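Local coordinates for Ice-binding protein (Flavobacteriaceae bacterium, PDB 5UYT), which probably binds ice crystals and limits their growth, as a multi-domain antifreeze protein of an Antarctic bacterium, at residues N11-T24 against I29-F43. Numbering follows the deposited sequence.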
loop_
_atom_site.group_PDB
_atom_site.type_symbol
_atom_site.label_atom_id
_atom_site.label_comp_id
_atom_site.label_asym_id
_atom_site.label_seq_id
_atom_site.Cartn_x
_atom_site.Cartn_y
_atom_site.Cartn_z
ATOM N N ASN A 11 -2.845 -8.976 11.980
ATOM C CA ASN A 11 -1.903 -7.969 11.438
ATOM C C ASN A 11 -1.142 -8.457 10.218
ATOM O O ASN A 11 -0.585 -7.661 9.467
ATOM C CB ASN A 11 -0.897 -7.542 12.523
ATOM C CG ASN A 11 -1.562 -6.828 13.682
ATOM O OD1 ASN A 11 -2.368 -5.922 13.492
ATOM N ND2 ASN A 11 -1.229 -7.230 14.882
ATOM N N PHE A 12 -1.134 -9.772 10.015
ATOM C CA PHE A 12 -0.263 -10.405 9.041
ATOM C C PHE A 12 -0.965 -10.777 7.748
ATOM O O PHE A 12 -2.126 -11.173 7.760
ATOM C CB PHE A 12 0.365 -11.674 9.657
ATOM C CG PHE A 12 1.409 -11.375 10.676
ATOM C CD1 PHE A 12 2.760 -11.393 10.326
ATOM C CD2 PHE A 12 1.048 -11.061 11.985
ATOM C CE1 PHE A 12 3.738 -11.103 11.257
ATOM C CE2 PHE A 12 2.028 -10.763 12.932
ATOM C CZ PHE A 12 3.375 -10.787 12.567
ATOM N N ALA A 13 -0.219 -10.673 6.652
ATOM C CA ALA A 13 -0.544 -11.317 5.386
ATOM C C ALA A 13 0.025 -12.732 5.336
ATOM O O ALA A 13 -0.657 -13.655 4.857
ATOM C CB ALA A 13 0.029 -10.512 4.221
ATOM N N LEU A 14 1.274 -12.894 5.791
ATOM C CA LEU A 14 1.966 -14.192 5.778
ATOM C C LEU A 14 2.594 -14.376 7.155
ATOM O O LEU A 14 3.345 -13.507 7.615
ATOM C CB LEU A 14 3.096 -14.203 4.733
ATOM C CG LEU A 14 2.711 -13.871 3.284
ATOM C CD1 LEU A 14 3.964 -13.729 2.403
ATOM C CD2 LEU A 14 1.793 -14.973 2.747
ATOM N N PHE A 15 2.296 -15.492 7.810
ATOM C CA PHE A 15 2.862 -15.727 9.127
ATOM C C PHE A 15 2.990 -17.212 9.442
ATOM O O PHE A 15 2.056 -17.986 9.206
ATOM C CB PHE A 15 2.033 -15.061 10.234
ATOM C CG PHE A 15 2.516 -15.414 11.618
ATOM C CD1 PHE A 15 3.627 -14.773 12.156
ATOM C CD2 PHE A 15 1.899 -16.414 12.360
ATOM C CE1 PHE A 15 4.104 -15.118 13.411
ATOM C CE2 PHE A 15 2.370 -16.772 13.623
ATOM C CZ PHE A 15 3.475 -16.121 14.152
ATOM N N THR A 16 4.145 -17.587 9.980
ATOM C CA THR A 16 4.295 -18.919 10.580
ATOM C C THR A 16 4.829 -18.829 12.001
ATOM O O THR A 16 5.693 -17.999 12.324
ATOM C CB THR A 16 5.144 -19.898 9.725
ATOM O OG1 THR A 16 5.166 -21.169 10.384
ATOM C CG2 THR A 16 6.594 -19.429 9.530
ATOM N N THR A 17 4.280 -19.675 12.857
ATOM C CA THR A 17 4.751 -19.803 14.224
ATOM C C THR A 17 6.178 -20.380 14.256
ATOM O O THR A 17 6.974 -20.069 15.151
ATOM C CB THR A 17 3.730 -20.647 15.015
ATOM O OG1 THR A 17 2.551 -19.846 15.171
ATOM C CG2 THR A 17 4.265 -21.102 16.396
ATOM N N ALA A 18 6.517 -21.198 13.264
ATOM C CA ALA A 18 7.847 -21.797 13.216
ATOM C C ALA A 18 8.196 -22.230 11.800
ATOM O O ALA A 18 7.526 -23.083 11.219
ATOM C CB ALA A 18 7.949 -22.971 14.181
ATOM N N GLY A 19 9.247 -21.635 11.247
ATOM C CA GLY A 19 9.750 -22.039 9.943
ATOM C C GLY A 19 10.206 -20.866 9.107
ATOM O O GLY A 19 10.026 -19.714 9.490
ATOM N N ALA A 20 10.797 -21.170 7.960
ATOM C CA ALA A 20 11.272 -20.133 7.044
ATOM C C ALA A 20 10.132 -19.538 6.234
ATOM O O ALA A 20 9.163 -20.225 5.909
ATOM C CB ALA A 20 12.327 -20.698 6.115
ATOM N N VAL A 21 10.250 -18.249 5.933
ATOM C CA VAL A 21 9.321 -17.551 5.059
ATOM C C VAL A 21 10.153 -16.936 3.924
ATOM O O VAL A 21 11.046 -16.108 4.169
ATOM C CB VAL A 21 8.551 -16.474 5.843
ATOM C CG1 VAL A 21 7.649 -15.656 4.919
ATOM C CG2 VAL A 21 7.748 -17.112 6.961
ATOM N N THR A 22 9.884 -17.381 2.695
ATOM C CA THR A 22 10.734 -17.052 1.550
ATOM C C THR A 22 9.909 -16.528 0.382
ATOM O O THR A 22 8.851 -17.079 0.077
ATOM C CB THR A 22 11.503 -18.299 1.063
ATOM O OG1 THR A 22 12.124 -18.948 2.187
ATOM C CG2 THR A 22 12.590 -17.880 0.036
ATOM N N ASN A 23 10.430 -15.497 -0.282
ATOM C CA ASN A 23 9.862 -14.977 -1.532
ATOM C C ASN A 23 10.794 -15.187 -2.732
ATOM O O ASN A 23 12.029 -15.226 -2.588
ATOM C CB ASN A 23 9.570 -13.468 -1.401
ATOM C CG ASN A 23 9.019 -12.875 -2.689
ATOM O OD1 ASN A 23 7.906 -13.214 -3.105
ATOM N ND2 ASN A 23 9.803 -12.011 -3.345
ATOM N N THR A 24 10.189 -15.324 -3.910
ATOM C CA THR A 24 10.913 -15.267 -5.181
ATOM C C THR A 24 10.169 -14.339 -6.124
ATOM O O THR A 24 8.943 -14.402 -6.203
ATOM C CB THR A 24 10.949 -16.625 -5.880
ATOM O OG1 THR A 24 11.528 -17.602 -5.002
ATOM C CG2 THR A 24 11.764 -16.528 -7.184
ATOM N N ILE A 29 2.491 -7.415 -1.458
ATOM C CA ILE A 29 2.000 -7.905 -0.161
ATOM C C ILE A 29 1.496 -6.742 0.655
ATOM O O ILE A 29 2.214 -5.757 0.794
ATOM C CB ILE A 29 3.117 -8.572 0.696
ATOM C CG1 ILE A 29 3.886 -9.674 -0.088
ATOM C CG2 ILE A 29 2.542 -9.064 2.032
ATOM C CD1 ILE A 29 3.139 -10.970 -0.279
ATOM N N THR A 30 0.287 -6.880 1.205
ATOM C CA THR A 30 -0.278 -5.915 2.148
ATOM C C THR A 30 -0.608 -6.640 3.442
ATOM O O THR A 30 -1.498 -7.478 3.469
ATOM C CB THR A 30 -1.550 -5.241 1.612
ATOM O OG1 THR A 30 -1.246 -4.626 0.362
ATOM C CG2 THR A 30 -2.045 -4.150 2.620
ATOM N N GLY A 31 0.083 -6.260 4.505
ATOM C CA GLY A 31 -0.002 -6.931 5.800
ATOM C C GLY A 31 1.413 -7.206 6.279
ATOM O O GLY A 31 2.371 -7.227 5.467
ATOM N N ASP A 32 1.558 -7.481 7.575
ATOM C CA ASP A 32 2.868 -7.884 8.074
ATOM C C ASP A 32 3.277 -9.248 7.482
ATOM O O ASP A 32 2.420 -10.072 7.102
ATOM C CB ASP A 32 2.901 -7.910 9.603
ATOM C CG ASP A 32 2.807 -6.525 10.239
ATOM O OD1 ASP A 32 2.768 -5.505 9.510
ATOM O OD2 ASP A 32 2.754 -6.462 11.494
ATOM N N VAL A 33 4.588 -9.509 7.496
ATOM C CA VAL A 33 5.164 -10.779 7.039
ATOM C C VAL A 33 6.109 -11.234 8.137
ATOM O O VAL A 33 6.954 -10.463 8.600
ATOM C CB VAL A 33 5.974 -10.581 5.732
ATOM C CG1 VAL A 33 6.763 -11.854 5.370
ATOM C CG2 VAL A 33 5.050 -10.155 4.586
ATOM N N GLY A 34 5.996 -12.477 8.569
ATOM C CA GLY A 34 6.897 -12.869 9.625
ATOM C C GLY A 34 6.911 -14.310 10.036
ATOM O O GLY A 34 6.107 -15.130 9.562
ATOM N N THR A 35 7.849 -14.599 10.928
ATOM C CA THR A 35 7.978 -15.914 11.526
ATOM C C THR A 35 8.454 -15.734 12.965
ATOM O O THR A 35 9.259 -14.850 13.267
ATOM C CB THR A 35 8.937 -16.811 10.705
ATOM O OG1 THR A 35 9.483 -17.842 11.542
ATOM C CG2 THR A 35 10.086 -15.967 10.078
ATOM N N ASN A 36 7.960 -16.576 13.860
ATOM C CA ASN A 36 8.289 -16.438 15.264
ATOM C C ASN A 36 9.619 -17.095 15.659
ATOM O O ASN A 36 10.001 -17.058 16.831
ATOM C CB ASN A 36 7.126 -16.959 16.125
ATOM C CG ASN A 36 7.294 -16.618 17.589
ATOM O OD1 ASN A 36 7.138 -17.469 18.472
ATOM N ND2 ASN A 36 7.659 -15.385 17.852
ATOM N N ASN A 37 10.327 -17.696 14.695
ATOM C CA ASN A 37 11.615 -18.324 14.989
ATOM C C ASN A 37 12.725 -18.188 13.937
ATOM O O ASN A 37 13.747 -18.874 14.036
ATOM C CB ASN A 37 11.422 -19.818 15.352
ATOM C CG ASN A 37 11.210 -20.700 14.129
ATOM O OD1 ASN A 37 10.896 -20.219 13.017
ATOM N ND2 ASN A 37 11.389 -22.016 14.327
ATOM N N ALA A 38 12.520 -17.334 12.939
ATOM C CA ALA A 38 13.517 -17.117 11.890
ATOM C C ALA A 38 13.348 -15.709 11.336
ATOM O O ALA A 38 12.722 -14.865 11.990
ATOM C CB ALA A 38 13.388 -18.172 10.789
ATOM N N ALA A 39 13.895 -15.451 10.145
ATOM C CA ALA A 39 13.751 -14.165 9.477
ATOM C C ALA A 39 13.357 -14.421 8.038
ATOM O O ALA A 39 13.933 -15.303 7.403
ATOM C CB ALA A 39 15.051 -13.378 9.530
ATOM N N SER A 40 12.398 -13.645 7.523
ATOM C CA SER A 40 11.917 -13.838 6.167
ATOM C C SER A 40 13.000 -13.381 5.204
ATOM O O SER A 40 13.733 -12.422 5.505
ATOM C CB SER A 40 10.620 -13.043 5.940
ATOM O OG SER A 40 9.705 -13.348 6.996
ATOM N N THR A 41 13.113 -14.042 4.055
ATOM C CA THR A 41 14.145 -13.670 3.090
ATOM C C THR A 41 13.623 -13.391 1.692
ATOM O O THR A 41 12.630 -13.992 1.240
ATOM C CB THR A 41 15.253 -14.722 2.973
ATOM O OG1 THR A 41 14.665 -15.958 2.566
ATOM C CG2 THR A 41 15.973 -14.916 4.307
ATOM N N ASN A 42 14.317 -12.458 1.036
ATOM C CA ASN A 42 14.155 -12.131 -0.389
ATOM C C ASN A 42 12.838 -11.462 -0.745
ATOM O O ASN A 42 12.447 -11.474 -1.914
ATOM C CB ASN A 42 14.414 -13.368 -1.291
ATOM C CG ASN A 42 14.752 -13.000 -2.740
ATOM O OD1 ASN A 42 15.512 -12.059 -3.011
ATOM N ND2 ASN A 42 14.188 -13.741 -3.680
ATOM N N PHE A 43 12.141 -10.894 0.243
ATOM C CA PHE A 43 11.009 -10.016 -0.067
ATOM C C PHE A 43 11.479 -8.658 -0.589
ATOM O O PHE A 43 12.568 -8.215 -0.237
ATOM C CB PHE A 43 10.092 -9.840 1.150
ATOM C CG PHE A 43 9.288 -11.071 1.450
ATOM C CD1 PHE A 43 7.980 -11.193 0.978
ATOM C CD2 PHE A 43 9.856 -12.146 2.143
ATOM C CE1 PHE A 43 7.236 -12.327 1.227
ATOM C CE2 PHE A 43 9.114 -13.303 2.371
ATOM C CZ PHE A 43 7.804 -13.392 1.913
HETATM O O HOH W 1 7.523 -20.329 17.777
HETATM O O HOH W 2 13.107 -17.543 6.459
#
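Phe12-Thr16 and Asp32-Thr35 run parallel, one coil of the chain laid on the next, with Leu14 O taking Gly34 N (3.0 Å) and Gly34 O taking Thr16 N. The register slips by one residue between the Phe12–Asp32 and Leu14–Val33 pairs, a beta bulge at which Asp32 O receives Ala13 N and, weakly, Leu14 N. Farther along, Thr41 N bonds to Val21 O and Asn23 N to Thr41 O.

Asp32 CB sits over one face of the Phe12 ring, 3.8 Å from its centroid, while its carboxylate turns away to Val49 N and Gln51. At the turn, Thr35 OG1 donates to Gly19 O (2.8 Å), and Asn37 OD1 receives Gly19 N. Phe43 lies with Asn23 CB 3.5 Å above its ring centre, Val33 CG1 over the opposite face and Leu14 CD1 near CE1. Asn23, its CG pointing opposite the backbone N (chi1 178°), shares ND2 between Asn42 O and Gly25 O and turns OD1 to Ser27 OG; Asn42 ND2 returns a bond to Asn23 O. A serine in place of Phe43 would probably leave Asn23 CB and Leu14 CD1 facing a gap inside the coil.

Such stacked parallel coils around an apolar interior are the hallmark of the right-handed beta-helix, or beta-solenoid, of ice-binding proteins.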